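Local coordinates for ADP-ribosylglycohydrolase (Thermus thermophilus, PDB 2YZV), which belongs to the ADP-ribosylglycohydrolase family, a group of mostly helical proteins, and carries bound magnesium ions, at residues Phe74-Arg88 and Arg106-Ala120. Residues are numbered along the deposited sequence; the frame is centred on the assembly and turned at random.
Sequences FDPKDQMDRYLRWYR and RRALERYAATGDPYA
Tyr112 reaches from helix 106-115 across helix 76-88, sits among Lys77, Met80, Asp81 and Leu84, and ends between Lys77 and Asp81. Its CG is anti to the backbone N (chi1 169°), which carries the ring across Met80. Met80 CB lies over one ring face, 3.8 Å from the centroid, as a CH-pi contact. At the ring edge Tyr112 OH donates to Asp81 OD1 at 2.6 Å, meeting the carboxylate from above its plane. The same hydroxyl accepts from Lys77 NZ at 3.2 Å. The phenol oxygen thus has two bonds, probably set between a positive and a negative group.

Met80 is folded back at chi2 and chi3. This brings CE to the base of the Tyr112 side chain, 3.7 Å from Tyr112 CB, and also against Leu109 and Ala120. Leu109 is a knob among Met80, Tyr83, Leu84 and Tyr87. One branch, CD1, presses on Tyr87 CB at 3.4 Å; the other, CD2, meets Tyr83 CB and Met80 CE.

At the C-terminal end of helix 76-88, Arg88 forms a two-pronged salt bridge with Glu110. Its NH2 bonds to Glu110 OE1 at 3.0 Å and its NH1 to Glu110 OE2, both on the syn side. Leu84 CD1 lies against one face of the guanidinium.

Beyond Gly116 the chain turns back to the start of helix 76-88. Pro118 packs on Pro76 and Lys77, and Pro76 CG lies 3.2 Å from Tyr119 OH, which is hydrogen-bonded to Arg153 of helix 147-156.

The axes of 76-88 and 106-115 come within 9.9 Å and cross at -115°. Leu109 and Tyr112 are knobs of helix 106-115 in holes of helix 76-88, at the periphery of an all-helical ADP-ribosylglycohydrolase fold.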
ATOM      1  N   PHE A  74      -5.480  -0.236  17.705  1.00 18.13           N
ATOM      2  CA  PHE A  74      -4.554   0.763  17.187  1.00 18.27           C
ATOM      3  C   PHE A  74      -3.559   1.158  18.271  1.00 17.41           C
ATOM      4  O   PHE A  74      -3.873   1.948  19.165  1.00 18.19           O
ATOM      5  CB  PHE A  74      -5.310   1.999  16.706  1.00 17.98           C
ATOM      6  CG  PHE A  74      -4.477   2.905  15.855  1.00 19.00           C
ATOM      7  CD1 PHE A  74      -4.214   2.578  14.529  1.00 17.46           C
ATOM      8  CD2 PHE A  74      -3.905   4.055  16.388  1.00 19.03           C
ATOM      9  CE1 PHE A  74      -3.390   3.380  13.749  1.00 18.66           C
ATOM     10  CE2 PHE A  74      -3.079   4.864  15.616  1.00 19.86           C
ATOM     11  CZ  PHE A  74      -2.819   4.525  14.291  1.00 18.78           C
ATOM     12  N   ASP A  75      -2.352   0.611  18.172  1.00 16.38           N
ATOM     13  CA  ASP A  75      -1.300   0.849  19.150  1.00 16.88           C
ATOM     14  C   ASP A  75       0.033   1.102  18.441  1.00 16.01           C
ATOM     15  O   ASP A  75       0.791   0.167  18.179  1.00 14.64           O
ATOM     16  CB  ASP A  75      -1.213  -0.387  20.057  1.00 18.89           C
ATOM     17  CG  ASP A  75      -0.204  -0.242  21.176  1.00 21.20           C
ATOM     18  OD1 ASP A  75      -0.164  -1.146  22.041  1.00 24.10           O
ATOM     19  OD2 ASP A  75       0.546   0.752  21.197  1.00 22.34           O
ATOM     20  N   PRO A  76       0.330   2.374  18.114  1.00 14.74           N
ATOM     21  CA  PRO A  76       1.579   2.728  17.430  1.00 15.34           C
ATOM     22  C   PRO A  76       2.836   2.231  18.140  1.00 15.00           C
ATOM     23  O   PRO A  76       3.814   1.859  17.494  1.00 16.27           O
ATOM     24  CB  PRO A  76       1.513   4.252  17.360  1.00 14.03           C
ATOM     25  CG  PRO A  76       0.046   4.498  17.198  1.00 16.78           C
ATOM     26  CD  PRO A  76      -0.541   3.555  18.242  1.00 15.53           C
ATOM     27  N   LYS A  77       2.820   2.235  19.467  1.00 16.14           N
ATOM     28  CA  LYS A  77       3.977   1.762  20.211  1.00 17.52           C
ATOM     29  C   LYS A  77       4.233   0.294  19.862  1.00 16.53           C
ATOM     30  O   LYS A  77       5.366  -0.092  19.589  1.00 16.96           O
ATOM     31  CB  LYS A  77       3.750   1.913  21.718  1.00 19.71           C
ATOM     32  CG  LYS A  77       4.897   1.389  22.557  1.00 23.81           C
ATOM     33  CD  LYS A  77       4.642   1.594  24.043  1.00 28.29           C
ATOM     34  CE  LYS A  77       5.795   1.044  24.868  1.00 31.28           C
ATOM     35  NZ  LYS A  77       7.095   1.638  24.445  1.00 33.33           N
ATOM     36  N   ASP A  78       3.175  -0.513  19.859  1.00 16.67           N
ATOM     37  CA  ASP A  78       3.306  -1.930  19.533  1.00 16.41           C
ATOM     38  C   ASP A  78       3.694  -2.111  18.069  1.00 15.99           C
ATOM     39  O   ASP A  78       4.440  -3.026  17.724  1.00 15.53           O
ATOM     40  CB  ASP A  78       1.998  -2.670  19.821  1.00 16.65           C
ATOM     41  CG  ASP A  78       2.086  -4.151  19.497  1.00 18.28           C
ATOM     42  OD1 ASP A  78       1.581  -4.562  18.432  1.00 17.88           O
ATOM     43  OD2 ASP A  78       2.674  -4.903  20.301  1.00 19.82           O
ATOM     44  N   GLN A  79       3.187  -1.238  17.208  1.00 15.47           N
ATOM     45  CA  GLN A  79       3.524  -1.319  15.794  1.00 14.30           C
ATOM     46  C   GLN A  79       5.032  -1.187  15.641  1.00 15.95           C
ATOM     47  O   GLN A  79       5.671  -1.983  14.949  1.00 16.56           O
ATOM     48  CB  GLN A  79       2.828  -0.202  15.017  1.00 14.17           C
ATOM     49  CG  GLN A  79       1.340  -0.423  14.839  1.00 13.81           C
ATOM     50  CD  GLN A  79       0.614   0.832  14.402  1.00 15.75           C
ATOM     51  OE1 GLN A  79       1.200   1.719  13.775  1.00 17.04           O
ATOM     52  NE2 GLN A  79      -0.674   0.910  14.719  1.00 15.98           N
ATOM     53  N   MET A  80       5.598  -0.186  16.308  1.00 15.33           N
ATOM     54  CA  MET A  80       7.029   0.064  16.246  1.00 15.32           C
ATOM     55  C   MET A  80       7.849  -1.029  16.921  1.00 16.37           C
ATOM     56  O   MET A  80       8.953  -1.334  16.473  1.00 16.72           O
ATOM     57  CB  MET A  80       7.344   1.438  16.849  1.00 14.72           C
ATOM     58  CG  MET A  80       6.851   2.601  15.990  1.00 15.18           C
ATOM     59  SD  MET A  80       7.716   2.727  14.395  1.00 13.05           S
ATOM     60  CE  MET A  80       9.087   3.813  14.860  1.00 11.58           C
ATOM     61  N   ASP A  81       7.325  -1.624  17.991  1.00 16.38           N
ATOM     62  CA  ASP A  81       8.048  -2.704  18.652  1.00 18.80           C
ATOM     63  C   ASP A  81       8.222  -3.821  17.627  1.00 19.51           C
ATOM     64  O   ASP A  81       9.285  -4.435  17.529  1.00 19.26           O
ATOM     65  CB  ASP A  81       7.275  -3.251  19.859  1.00 19.49           C
ATOM     66  CG  ASP A  81       7.257  -2.292  21.035  1.00 21.65           C
ATOM     67  OD1 ASP A  81       8.266  -1.588  21.247  1.00 22.07           O
ATOM     68  OD2 ASP A  81       6.240  -2.258  21.759  1.00 23.29           O
ATOM     69  N   ARG A  82       7.170  -4.073  16.855  1.00 19.00           N
ATOM     70  CA  ARG A  82       7.211  -5.118  15.842  1.00 20.69           C
ATOM     71  C   ARG A  82       8.119  -4.760  14.667  1.00 21.31           C
ATOM     72  O   ARG A  82       8.895  -5.600  14.214  1.00 21.84           O
ATOM     73  CB  ARG A  82       5.798  -5.425  15.341  1.00 20.52           C
ATOM     74  CG  ARG A  82       4.877  -5.997  16.409  1.00 21.02           C
ATOM     75  CD  ARG A  82       3.474  -6.200  15.858  1.00 24.12           C
ATOM     76  NE  ARG A  82       2.515  -6.583  16.890  1.00 26.33           N
ATOM     77  CZ  ARG A  82       2.458  -7.782  17.460  1.00 29.09           C
ATOM     78  NH1 ARG A  82       3.305  -8.738  17.101  1.00 31.58           N
ATOM     79  NH2 ARG A  82       1.551  -8.024  18.395  1.00 29.73           N
ATOM     80  N   TYR A  83       8.031  -3.527  14.168  1.00 21.85           N
ATOM     81  CA  TYR A  83       8.885  -3.124  13.052  1.00 22.37           C
ATOM     82  C   TYR A  83      10.346  -3.233  13.466  1.00 24.50           C
ATOM     83  O   TYR A  83      11.184  -3.717  12.706  1.00 24.88           O
ATOM     84  CB  TYR A  83       8.626  -1.675  12.617  1.00 19.91           C
ATOM     85  CG  TYR A  83       7.243  -1.358  12.095  1.00 18.68           C
ATOM     86  CD1 TYR A  83       6.486  -2.308  11.407  1.00 18.32           C
ATOM     87  CD2 TYR A  83       6.704  -0.081  12.255  1.00 17.15           C
ATOM     88  CE1 TYR A  83       5.226  -1.991  10.896  1.00 17.99           C
ATOM     89  CE2 TYR A  83       5.455   0.245  11.748  1.00 17.95           C
ATOM     90  CZ  TYR A  83       4.718  -0.709  11.071  1.00 16.46           C
ATOM     91  OH  TYR A  83       3.480  -0.374  10.573  1.00 17.81           O
ATOM     92  N   LEU A  84      10.644  -2.764  14.675  1.00 25.20           N
ATOM     93  CA  LEU A  84      12.002  -2.790  15.203  1.00 28.23           C
ATOM     94  C   LEU A  84      12.509  -4.219  15.337  1.00 30.24           C
ATOM     95  O   LEU A  84      13.652  -4.519  14.992  1.00 30.16           O
ATOM     96  CB  LEU A  84      12.047  -2.096  16.568  1.00 26.79           C
ATOM     97  CG  LEU A  84      13.405  -2.019  17.271  1.00 26.76           C
ATOM     98  CD1 LEU A  84      14.387  -1.237  16.413  1.00 26.79           C
ATOM     99  CD2 LEU A  84      13.240  -1.355  18.631  1.00 26.69           C
ATOM    100  N   ARG A  85      11.649  -5.095  15.842  1.00 32.87           N
ATOM    101  CA  ARG A  85      11.996  -6.496  16.032  1.00 35.77           C
ATOM    102  C   ARG A  85      12.293  -7.156  14.688  1.00 37.17           C
ATOM    103  O   ARG A  85      13.160  -8.024  14.592  1.00 37.48           O
ATOM    104  CB  ARG A  85      10.848  -7.210  16.748  1.00 37.25           C
ATOM    105  CG  ARG A  85      11.125  -8.645  17.148  1.00 40.83           C
ATOM    106  CD  ARG A  85      10.156  -9.074  18.242  1.00 42.89           C
ATOM    107  NE  ARG A  85       8.768  -8.787  17.884  1.00 45.47           N
ATOM    108  CZ  ARG A  85       7.749  -8.840  18.735  1.00 46.13           C
ATOM    109  NH1 ARG A  85       7.957  -9.169  20.003  1.00 46.85           N
ATOM    110  NH2 ARG A  85       6.520  -8.561  18.321  1.00 46.27           N
ATOM    111  N   TRP A  86      11.573  -6.738  13.650  1.00 38.31           N
ATOM    112  CA  TRP A  86      11.778  -7.283  12.312  1.00 39.11           C
ATOM    113  C   TRP A  86      13.024  -6.666  11.685  1.00 39.71           C
ATOM    114  O   TRP A  86      13.758  -7.327  10.949  1.00 39.17           O
ATOM    115  CB  TRP A  86      10.553  -7.004  11.433  1.00 40.63           C
ATOM    116  CG  TRP A  86      10.783  -7.261   9.969  1.00 42.25           C
ATOM    117  CD1 TRP A  86      11.231  -6.367   9.039  1.00 42.60           C
ATOM    118  CD2 TRP A  86      10.612  -8.506   9.279  1.00 43.23           C
ATOM    119  NE1 TRP A  86      11.350  -6.976   7.812  1.00 43.29           N
ATOM    120  CE2 TRP A  86      10.977  -8.290   7.931  1.00 43.32           C
ATOM    121  CE3 TRP A  86      10.187  -9.785   9.668  1.00 43.54           C
ATOM    122  CZ2 TRP A  86      10.930  -9.304   6.969  1.00 44.65           C
ATOM    123  CZ3 TRP A  86      10.140 -10.795   8.710  1.00 44.46           C
ATOM    124  CH2 TRP A  86      10.511 -10.546   7.376  1.00 45.20           C
ATOM    125  N   TYR A  87      13.254  -5.395  11.992  1.00 40.00           N
ATOM    126  CA  TYR A  87      14.402  -4.664  11.473  1.00 41.17           C
ATOM    127  C   TYR A  87      15.714  -5.212  12.026  1.00 42.31           C
ATOM    128  O   TYR A  87      16.696  -5.341  11.296  1.00 41.77           O
ATOM    129  CB  TYR A  87      14.271  -3.180  11.828  1.00 41.38           C
ATOM    130  CG  TYR A  87      15.485  -2.343  11.497  1.00 42.18           C
ATOM    131  CD1 TYR A  87      15.943  -2.227  10.185  1.00 42.69           C
ATOM    132  CD2 TYR A  87      16.173  -1.654  12.498  1.00 42.81           C
ATOM    133  CE1 TYR A  87      17.057  -1.444   9.877  1.00 43.24           C
ATOM    134  CE2 TYR A  87      17.286  -0.868  12.200  1.00 43.14           C
ATOM    135  CZ  TYR A  87      17.720  -0.768  10.889  1.00 43.36           C
ATOM    136  OH  TYR A  87      18.814   0.014  10.591  1.00 44.44           O
ATOM    137  N   ARG A  88      15.725  -5.538  13.315  1.00 43.62           N
ATOM    138  CA  ARG A  88      16.927  -6.059  13.954  1.00 45.65           C
ATOM    139  C   ARG A  88      17.231  -7.510  13.595  1.00 46.82           C
ATOM    140  O   ARG A  88      18.390  -7.923  13.604  1.00 47.26           O
ATOM    141  CB  ARG A  88      16.827  -5.914  15.476  1.00 45.48           C
ATOM    142  CG  ARG A  88      16.787  -4.472  15.950  1.00 46.13           C
ATOM    143  CD  ARG A  88      17.118  -4.366  17.430  1.00 46.64           C
ATOM    144  NE  ARG A  88      17.120  -2.983  17.902  1.00 46.98           N
ATOM    145  CZ  ARG A  88      17.866  -2.011  17.382  1.00 46.74           C
ATOM    146  NH1 ARG A  88      18.677  -2.260  16.363  1.00 46.91           N
ATOM    147  NH2 ARG A  88      17.803  -0.786  17.886  1.00 46.36           N
ATOM    148  N   ARG A 106      14.843   3.366   8.780  1.00 27.65           N
ATOM    149  CA  ARG A 106      15.804   2.801   9.719  1.00 27.67           C
ATOM    150  C   ARG A 106      16.102   3.830  10.801  1.00 25.25           C
ATOM    151  O   ARG A 106      16.287   3.485  11.969  1.00 25.38           O
ATOM    152  CB  ARG A 106      17.099   2.397   9.006  1.00 30.38           C
ATOM    153  CG  ARG A 106      17.898   3.546   8.423  1.00 36.42           C
ATOM    154  CD  ARG A 106      19.187   3.037   7.793  1.00 39.85           C
ATOM    155  NE  ARG A 106      19.965   4.110   7.180  1.00 43.55           N
ATOM    156  CZ  ARG A 106      21.095   3.919   6.505  1.00 45.14           C
ATOM    157  NH1 ARG A 106      21.581   2.692   6.359  1.00 46.51           N
ATOM    158  NH2 ARG A 106      21.738   4.951   5.977  1.00 46.18           N
ATOM    159  N   ARG A 107      16.138   5.098  10.406  1.00 24.05           N
ATOM    160  CA  ARG A 107      16.394   6.181  11.344  1.00 22.65           C
ATOM    161  C   ARG A 107      15.223   6.318  12.314  1.00 20.70           C
ATOM    162  O   ARG A 107      15.419   6.525  13.512  1.00 18.52           O
ATOM    163  CB  ARG A 107      16.613   7.493  10.587  1.00 26.04           C
ATOM    164  CG  ARG A 107      16.756   8.720  11.475  1.00 29.19           C
ATOM    165  CD  ARG A 107      17.465   9.838  10.733  1.00 32.87           C
ATOM    166  NE  ARG A 107      16.921  10.024   9.392  1.00 36.23           N
ATOM    167  CZ  ARG A 107      17.473  10.794   8.461  1.00 38.20           C
ATOM    168  NH1 ARG A 107      18.592  11.458   8.724  1.00 39.24           N
ATOM    169  NH2 ARG A 107      16.914  10.891   7.262  1.00 38.96           N
ATOM    170  N   ALA A 108      14.006   6.194  11.795  1.00 19.06           N
ATOM    171  CA  ALA A 108      12.819   6.294  12.634  1.00 16.37           C
ATOM    172  C   ALA A 108      12.831   5.173  13.670  1.00 16.14           C
ATOM    173  O   ALA A 108      12.528   5.393  14.840  1.00 14.14           O
ATOM    174  CB  ALA A 108      11.560   6.207  11.776  1.00 18.33           C
ATOM    175  N   LEU A 109      13.189   3.968  13.239  1.00 14.90           N
ATOM    176  CA  LEU A 109      13.228   2.837  14.155  1.00 14.50           C
ATOM    177  C   LEU A 109      14.278   3.019  15.251  1.00 14.74           C
ATOM    178  O   LEU A 109      14.033   2.684  16.410  1.00 14.94           O
ATOM    179  CB  LEU A 109      13.480   1.540  13.380  1.00 15.61           C
ATOM    180  CG  LEU A 109      12.373   1.183  12.380  1.00 19.48           C
ATOM    181  CD1 LEU A 109      12.732  -0.098  11.649  1.00 19.31           C
ATOM    182  CD2 LEU A 109      11.047   1.024  13.109  1.00 18.32           C
ATOM    183  N   GLU A 110      15.443   3.551  14.896  1.00 14.55           N
ATOM    184  CA  GLU A 110      16.487   3.769  15.894  1.00 14.85           C
ATOM    185  C   GLU A 110      16.127   4.950  16.794  1.00 13.30           C
ATOM    186  O   GLU A 110      16.539   5.003  17.954  1.00 13.45           O
ATOM    187  CB  GLU A 110      17.838   4.015  15.219  1.00 14.26           C
ATOM    188  CG  GLU A 110      18.418   2.792  14.513  1.00 18.33           C
ATOM    189  CD  GLU A 110      18.704   1.636  15.460  1.00 20.98           C
ATOM    190  OE1 GLU A 110      18.710   1.844  16.693  1.00 21.13           O
ATOM    191  OE2 GLU A 110      18.939   0.511  14.965  1.00 22.79           O
ATOM    192  N   ARG A 111      15.362   5.898  16.259  1.00 12.92           N
ATOM    193  CA  ARG A 111      14.931   7.049  17.046  1.00 13.86           C
ATOM    194  C   ARG A 111      13.979   6.523  18.119  1.00 13.35           C
ATOM    195  O   ARG A 111      14.076   6.894  19.287  1.00 14.02           O
ATOM    196  CB  ARG A 111      14.212   8.068  16.151  1.00 14.36           C
ATOM    197  CG  ARG A 111      13.679   9.293  16.877  1.00 18.61           C
ATOM    198  CD  ARG A 111      13.070  10.300  15.900  1.00 18.99           C
ATOM    199  NE  ARG A 111      14.073  10.977  15.073  1.00 21.49           N
ATOM    200  CZ  ARG A 111      14.189  10.846  13.753  1.00 21.88           C
ATOM    201  NH1 ARG A 111      13.367  10.053  13.076  1.00 23.49           N
ATOM    202  NH2 ARG A 111      15.126  11.523  13.101  1.00 23.13           N
ATOM    203  N   TYR A 112      13.065   5.644  17.716  1.00 13.52           N
ATOM    204  CA  TYR A 112      12.113   5.051  18.648  1.00 13.78           C
ATOM    205  C   TYR A 112      12.846   4.215  19.699  1.00 13.94           C
ATOM    206  O   TYR A 112      12.549   4.289  20.895  1.00 14.21           O
ATOM    207  CB  TYR A 112      11.117   4.159  17.897  1.00 13.20           C
ATOM    208  CG  TYR A 112      10.285   3.303  18.820  1.00 14.00           C
ATOM    209  CD1 TYR A 112       9.373   3.882  19.700  1.00 13.11           C
ATOM    210  CD2 TYR A 112      10.446   1.917  18.852  1.00 15.28           C
ATOM    211  CE1 TYR A 112       8.645   3.108  20.594  1.00 15.22           C
ATOM    212  CE2 TYR A 112       9.720   1.131  19.744  1.00 15.98           C
ATOM    213  CZ  TYR A 112       8.823   1.736  20.611  1.00 17.42           C
ATOM    214  OH  TYR A 112       8.103   0.977  21.503  1.00 19.77           O
ATOM    215  N   ALA A 113      13.805   3.416  19.246  1.00 13.85           N
ATOM    216  CA  ALA A 113      14.563   2.560  20.146  1.00 13.83           C
ATOM    217  C   ALA A 113      15.273   3.359  21.231  1.00 14.10           C
ATOM    218  O   ALA A 113      15.412   2.893  22.361  1.00 15.99           O
ATOM    219  CB  ALA A 113      15.580   1.741  19.352  1.00 16.35           C
ATOM    220  N   ALA A 114      15.710   4.568  20.893  1.00 13.05           N
ATOM    221  CA  ALA A 114      16.431   5.395  21.850  1.00 14.11           C
ATOM    222  C   ALA A 114      15.576   6.325  22.700  1.00 15.22           C
ATOM    223  O   ALA A 114      15.934   6.618  23.847  1.00 16.31           O
ATOM    224  CB  ALA A 114      17.490   6.209  21.123  1.00 15.06           C
ATOM    225  N   THR A 115      14.454   6.782  22.154  1.00 12.45           N
ATOM    226  CA  THR A 115      13.597   7.729  22.868  1.00 13.65           C
ATOM    227  C   THR A 115      12.251   7.217  23.352  1.00 13.17           C
ATOM    228  O   THR A 115      11.645   7.824  24.239  1.00 13.54           O
ATOM    229  CB  THR A 115      13.312   8.972  22.007  1.00 13.11           C
ATOM    230  OG1 THR A 115      12.465   8.609  20.907  1.00 13.23           O
ATOM    231  CG2 THR A 115      14.610   9.554  21.471  1.00 14.96           C
ATOM    232  N   GLY A 116      11.780   6.121  22.768  1.00 12.93           N
ATOM    233  CA  GLY A 116      10.486   5.586  23.157  1.00 12.08           C
ATOM    234  C   GLY A 116       9.325   6.289  22.469  1.00 12.19           C
ATOM    235  O   GLY A 116       8.167   5.958  22.721  1.00 12.83           O
ATOM    236  N   ASP A 117       9.626   7.262  21.609  1.00 11.15           N
ATOM    237  CA  ASP A 117       8.592   7.998  20.876  1.00 11.02           C
ATOM    238  C   ASP A 117       8.129   7.153  19.689  1.00 11.71           C
ATOM    239  O   ASP A 117       8.876   6.959  18.735  1.00 11.29           O
ATOM    240  CB  ASP A 117       9.159   9.329  20.370  1.00 11.28           C
ATOM    241  CG  ASP A 117       8.131  10.161  19.616  1.00 10.95           C
ATOM    242  OD1 ASP A 117       6.960   9.731  19.517  1.00 10.65           O
ATOM    243  OD2 ASP A 117       8.502  11.252  19.123  1.00 12.14           O
ATOM    244  N   PRO A 118       6.888   6.644  19.730  1.00 11.59           N
ATOM    245  CA  PRO A 118       6.394   5.821  18.620  1.00 13.31           C
ATOM    246  C   PRO A 118       6.215   6.577  17.305  1.00 13.53           C
ATOM    247  O   PRO A 118       6.312   5.983  16.230  1.00 13.35           O
ATOM    248  CB  PRO A 118       5.083   5.265  19.161  1.00 14.80           C
ATOM    249  CG  PRO A 118       4.605   6.356  20.059  1.00 17.39           C
ATOM    250  CD  PRO A 118       5.864   6.785  20.780  1.00 13.13           C
ATOM    251  N   TYR A 119       5.951   7.877  17.387  1.00 12.81           N
ATOM    252  CA  TYR A 119       5.773   8.688  16.183  1.00 13.23           C
ATOM    253  C   TYR A 119       7.135   9.274  15.852  1.00 12.92           C
ATOM    254  O   TYR A 119       7.344  10.489  15.898  1.00 13.69           O
ATOM    255  CB  TYR A 119       4.747   9.785  16.454  1.00 13.01           C
ATOM    256  CG  TYR A 119       3.394   9.226  16.815  1.00 13.30           C
ATOM    257  CD1 TYR A 119       2.658   8.479  15.894  1.00 10.69           C
ATOM    258  CD2 TYR A 119       2.853   9.422  18.084  1.00 13.17           C
ATOM    259  CE1 TYR A 119       1.416   7.942  16.225  1.00 14.71           C
ATOM    260  CE2 TYR A 119       1.612   8.886  18.427  1.00 15.39           C
ATOM    261  CZ  TYR A 119       0.902   8.149  17.494  1.00 14.11           C
ATOM    262  OH  TYR A 119      -0.323   7.619  17.829  1.00 16.74           O
ATOM    263  N   ALA A 120       8.055   8.378  15.502  1.00 12.18           N
ATOM    264  CA  ALA A 120       9.438   8.734  15.218  1.00 13.38           C
ATOM    265  C   ALA A 120       9.754   9.271  13.832  1.00 15.52           C
ATOM    266  O   ALA A 120      10.919   9.490  13.510  1.00 17.74           O
ATOM    267  CB  ALA A 120      10.329   7.543  15.521  1.00 13.96           C
TER
HETATM  268  O   HOH W   1       7.199   5.016  25.033  1.00 34.99           O